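Dally-like, isoform A (Drosophila melanogaster, PDB 6XTZ) is a cell-surface glypican that binds Wnt and Hedgehog proteins and can shelter the palmitoleoyl chain of Wnt so that the signal reaches distant cells. Local coordinates at residues R75-L80 against T209-A214; K240-K245 against G486-R491. The protein carries 5 engineered substitutions. One frame throughout, in Å; residues are numbered along the deposited sequence.

Contact 1 of 2, residues R75-L80 against T209-A214; sequences RMSGIL and TASEVA
The flat groups of this contact are the backbone carbonyls of Ser77 and Ser211, and each is approached by the hydroxyl of the other serine. Neither hydroxyl lies in its carbonyl plane. Ser211 OG is tilted 27° from the plane of Ser77 C=O, and Ser77 OG 25° from that of Ser211. The contact joins helix 51-110 to helix 185-216 in the all-helical glypican core. Segments 75-80 and 209-214 pack nearly antiparallel, their directions 157° apart and their local axes 8.4 Å apart at closest, and the two serines exchange side-chain-to-backbone hydrogen bonds. Ser211 OG donates to Ser77 O at 2.5 Å, and Ser77 OG donates to Ser211 O at 2.6 Å. Both hydroxyls stand anti to their own backbone N, which holds each one beside its own carbonyl carbon and turned to the facing helix. Both are buried, and each has a main-chain carbonyl of that helix as its acceptor. The CA atoms of Ser77 and Ser211 lie 4.5 Å apart. Beside the serines, Leu80 CB meets Ser211 CB at 4.2 Å. Trp269 of helix 263-283 and Tyr456 touch both Met76 and Leu80. The Met76 chain bends at its last torsion and lays CE against Ala214 CB at 3.7 Å.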
# COMPACT_ATOMS: atom_id res chain seq x y z
N ARG A 75 13.36 -2.11 -3.20
CA ARG A 75 13.40 -0.71 -3.60
C ARG A 75 12.01 -0.09 -3.56
O ARG A 75 11.84 1.06 -3.13
CB ARG A 75 14.02 -0.57 -4.98
CG ARG A 75 14.24 0.86 -5.45
CD ARG A 75 15.51 0.96 -6.28
NE ARG A 75 15.75 -0.25 -7.06
CZ ARG A 75 15.28 -0.45 -8.28
NH1 ARG A 75 14.54 0.47 -8.88
NH2 ARG A 75 15.54 -1.59 -8.92
N MET A 76 10.99 -0.83 -4.00
CA MET A 76 9.62 -0.35 -3.86
C MET A 76 9.22 -0.25 -2.40
O MET A 76 8.63 0.75 -1.97
CB MET A 76 8.65 -1.28 -4.60
CG MET A 76 7.19 -0.92 -4.39
SD MET A 76 6.04 -2.19 -4.93
CE MET A 76 6.38 -3.49 -3.75
N SER A 77 9.55 -1.27 -1.61
CA SER A 77 9.25 -1.25 -0.18
C SER A 77 9.94 -0.08 0.51
O SER A 77 9.35 0.58 1.38
CB SER A 77 9.65 -2.57 0.46
OG SER A 77 9.37 -2.57 1.85
N GLY A 78 11.19 0.20 0.13
CA GLY A 78 11.91 1.30 0.76
C GLY A 78 11.33 2.66 0.42
O GLY A 78 11.22 3.53 1.29
N ILE A 79 10.97 2.86 -0.85
CA ILE A 79 10.40 4.14 -1.26
C ILE A 79 9.06 4.38 -0.58
O ILE A 79 8.83 5.44 0.02
CB ILE A 79 10.28 4.21 -2.80
CG1 ILE A 79 11.66 4.30 -3.44
CG2 ILE A 79 9.41 5.38 -3.21
CD1 ILE A 79 11.63 4.29 -4.96
N LEU A 80 8.15 3.41 -0.67
CA LEU A 80 6.84 3.57 -0.04
C LEU A 80 6.95 3.72 1.47
O LEU A 80 6.17 4.46 2.07
CB LEU A 80 5.94 2.38 -0.39
CG LEU A 80 5.65 2.16 -1.87
CD1 LEU A 80 4.64 1.04 -2.06
CD2 LEU A 80 5.15 3.45 -2.52
N THR A 209 1.86 -0.23 6.02
CA THR A 209 1.63 -1.67 6.02
C THR A 209 1.94 -2.29 4.66
O THR A 209 2.49 -3.39 4.59
CB THR A 209 0.18 -1.97 6.43
OG1 THR A 209 -0.71 -1.19 5.63
CG2 THR A 209 -0.04 -1.64 7.89
N ALA A 210 1.61 -1.58 3.58
CA ALA A 210 1.95 -2.07 2.25
C ALA A 210 3.45 -2.20 2.07
O ALA A 210 3.93 -3.12 1.40
CB ALA A 210 1.36 -1.16 1.18
N SER A 211 4.22 -1.28 2.66
CA SER A 211 5.67 -1.38 2.60
C SER A 211 6.17 -2.54 3.45
O SER A 211 7.16 -3.20 3.09
CB SER A 211 6.32 -0.07 3.05
OG SER A 211 7.72 -0.20 3.13
N GLU A 212 5.51 -2.81 4.57
CA GLU A 212 5.93 -3.90 5.44
C GLU A 212 5.61 -5.26 4.83
O GLU A 212 6.46 -6.16 4.83
CB GLU A 212 5.27 -3.76 6.82
CG GLU A 212 5.66 -2.50 7.58
CD GLU A 212 4.84 -2.31 8.84
OE1 GLU A 212 3.79 -2.96 8.98
OE2 GLU A 212 5.25 -1.50 9.69
N VAL A 213 4.40 -5.42 4.30
CA VAL A 213 4.03 -6.71 3.72
C VAL A 213 4.82 -6.98 2.45
O VAL A 213 5.15 -8.13 2.14
CB VAL A 213 2.51 -6.80 3.47
CG1 VAL A 213 1.75 -6.62 4.78
CG2 VAL A 213 2.06 -5.77 2.44
N ALA A 214 5.16 -5.93 1.69
CA ALA A 214 5.98 -6.12 0.50
C ALA A 214 7.37 -6.61 0.88
O ALA A 214 7.94 -7.47 0.21
CB ALA A 214 6.07 -4.82 -0.29

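Contact 2 of 2, residues K240-K245 against G486-R491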
# COMPACT_ATOMS: atom_id res chain seq x y z
N LYS A 240 21.13 -27.99 -26.79
CA LYS A 240 20.79 -28.57 -28.08
C LYS A 240 21.53 -27.90 -29.24
O LYS A 240 21.14 -28.09 -30.39
CB LYS A 240 19.28 -28.51 -28.32
CG LYS A 240 18.47 -29.51 -27.52
CD LYS A 240 17.04 -29.57 -28.01
CE LYS A 240 16.27 -30.68 -27.34
NZ LYS A 240 14.90 -30.84 -27.88
N GLY A 241 22.57 -27.12 -28.95
CA GLY A 241 23.30 -26.44 -29.99
C GLY A 241 22.65 -25.17 -30.50
O GLY A 241 23.17 -24.57 -31.45
N TYR A 242 21.54 -24.74 -29.90
CA TYR A 242 20.84 -23.54 -30.32
C TYR A 242 21.42 -22.31 -29.63
O TYR A 242 21.79 -22.36 -28.46
CB TYR A 242 19.35 -23.65 -30.02
CG TYR A 242 18.66 -24.81 -30.71
CD1 TYR A 242 19.00 -25.18 -32.00
CD2 TYR A 242 17.66 -25.53 -30.06
CE1 TYR A 242 18.37 -26.24 -32.63
CE2 TYR A 242 17.02 -26.58 -30.69
CZ TYR A 242 17.38 -26.94 -31.97
OH TYR A 242 16.74 -27.99 -32.59
N THR A 243 21.49 -21.21 -30.37
CA THR A 243 21.99 -19.95 -29.84
C THR A 243 20.91 -18.90 -29.64
O THR A 243 21.19 -17.84 -29.08
CB THR A 243 23.08 -19.37 -30.76
OG1 THR A 243 22.51 -19.09 -32.05
CG2 THR A 243 24.22 -20.37 -30.92
N GLU A 244 19.68 -19.17 -30.08
CA GLU A 244 18.62 -18.18 -30.00
C GLU A 244 18.16 -17.96 -28.57
O GLU A 244 18.26 -18.85 -27.71
CB GLU A 244 17.43 -18.59 -30.87
CG GLU A 244 17.66 -18.51 -32.37
CD GLU A 244 18.43 -19.70 -32.92
OE1 GLU A 244 18.75 -19.69 -34.12
OE2 GLU A 244 18.71 -20.64 -32.15
N LYS A 245 17.66 -16.76 -28.30
CA LYS A 245 17.10 -16.43 -27.00
C LYS A 245 15.75 -17.12 -26.82
O LYS A 245 15.10 -17.51 -27.79
CB LYS A 245 16.95 -14.92 -26.86
CG LYS A 245 18.26 -14.17 -26.70
CD LYS A 245 19.00 -14.62 -25.45
CE LYS A 245 20.12 -13.65 -25.09
NZ LYS A 245 21.11 -13.50 -26.19
N GLY A 486 11.43 -24.15 -25.58
CA GLY A 486 11.56 -25.26 -24.66
C GLY A 486 11.87 -26.59 -25.32
O GLY A 486 12.35 -27.50 -24.64
N HIS A 487 11.62 -26.72 -26.62
CA HIS A 487 11.89 -27.97 -27.31
C HIS A 487 12.70 -27.72 -28.57
O HIS A 487 13.70 -28.41 -28.82
CB HIS A 487 10.58 -28.68 -27.65
CG HIS A 487 9.73 -29.01 -26.46
ND1 HIS A 487 10.02 -30.05 -25.60
CD2 HIS A 487 8.60 -28.43 -25.98
CE1 HIS A 487 9.10 -30.10 -24.65
NE2 HIS A 487 8.23 -29.13 -24.86
N THR A 488 12.30 -26.73 -29.36
CA THR A 488 12.95 -26.43 -30.62
C THR A 488 12.99 -24.92 -30.82
O THR A 488 12.54 -24.14 -29.97
CB THR A 488 12.23 -27.11 -31.79
OG1 THR A 488 12.79 -26.67 -33.03
CG2 THR A 488 10.74 -26.79 -31.76
N ILE A 489 13.55 -24.50 -31.95
CA ILE A 489 13.57 -23.10 -32.35
C ILE A 489 12.38 -22.92 -33.28
O ILE A 489 12.49 -23.04 -34.51
CB ILE A 489 14.89 -22.70 -33.01
CG1 ILE A 489 16.05 -22.97 -32.05
CG2 ILE A 489 14.87 -21.23 -33.40
CD1 ILE A 489 15.94 -22.23 -30.74
N ASP A 490 11.22 -22.63 -32.70
CA ASP A 490 9.98 -22.53 -33.45
C ASP A 490 9.05 -21.58 -32.69
O ASP A 490 9.44 -20.94 -31.72
CB ASP A 490 9.36 -23.92 -33.65
CG ASP A 490 8.54 -24.02 -34.92
OD1 ASP A 490 8.05 -22.97 -35.40
OD2 ASP A 490 8.37 -25.14 -35.43
N ARG A 491 7.80 -21.50 -33.15
CA ARG A 491 6.82 -20.65 -32.50
C ARG A 491 6.37 -21.26 -31.18
O ARG A 491 6.17 -22.47 -31.07
CB ARG A 491 5.61 -20.43 -33.41
CG ARG A 491 5.79 -19.32 -34.43
CD ARG A 491 4.80 -19.47 -35.58
NE ARG A 491 3.60 -20.20 -35.18
CZ ARG A 491 2.48 -19.63 -34.73
NH1 ARG A 491 1.44 -20.38 -34.39
NH2 ARG A 491 2.41 -18.31 -34.62
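Tyr242 and Ile489 run past each other in opposite directions, with the isoleucine lying over one face of the tyrosine ring. Ile489 CG1 sits 3.6 Å from the centroid of the Tyr242 ring, 16° off its normal, in a CH-pi contact. On the opposite face lies the backbone carbonyl oxygen of Lys240. His487 O is at the ring edge, 4.2 Å from Tyr242 CE2. Glu244 crosses Ile489 at a slant; its chain bends at chi2 (80°) and folds over the isoleucine, bringing OE2 to 3.5 Å from Ile489 CD1. The same OE2 takes a weak bond from Thr243 N. The extended Lys240 chain carries NZ across to the other loop. Lys240 NZ gives a 2.9 Å hydrogen bond to His487 O, in the carbonyl plane and on a lone pair. Glu41 is the salt-bridge partner of that NZ. Replacing Tyr242 by an alanine is likely to strip Ile489 of the ring face under its CG1 and open a gap between the two loops. Gly241 closes the preceding helix in a Schellman motif, and the Cys247-Cys483 disulfide ties the same loops together close by. The contact belongs to the disulfide-rich end of the glypican fold. Its chemistry is mixed: Glu41 probably offsets the charge of Lys240, while the bond to His487 O helps fix where the ammonium group sits beside the apolar patch.

Contact 1 lies in the middle of the elongated chain, with its centre about 7 Å from that of the molecule. Contact 2 lies near one end, its centre about 41 Å from the chain centre. The centres of the two contacts are about 39 Å apart and their nearest atoms about 21 Å. Along the sequence, 75-80/209-214 closes before 240-245/486-491 opens. The first joins long helices; the second joins two loops near several disulfides. Neither contact includes residues of the O-palmitoleoyl serine pocket. Contact 1 is linked to it through shared helices: helix 51-110 supplies Leu94, Leu95, Ser98 and Gln101, and helix 185-216 supplies Leu189.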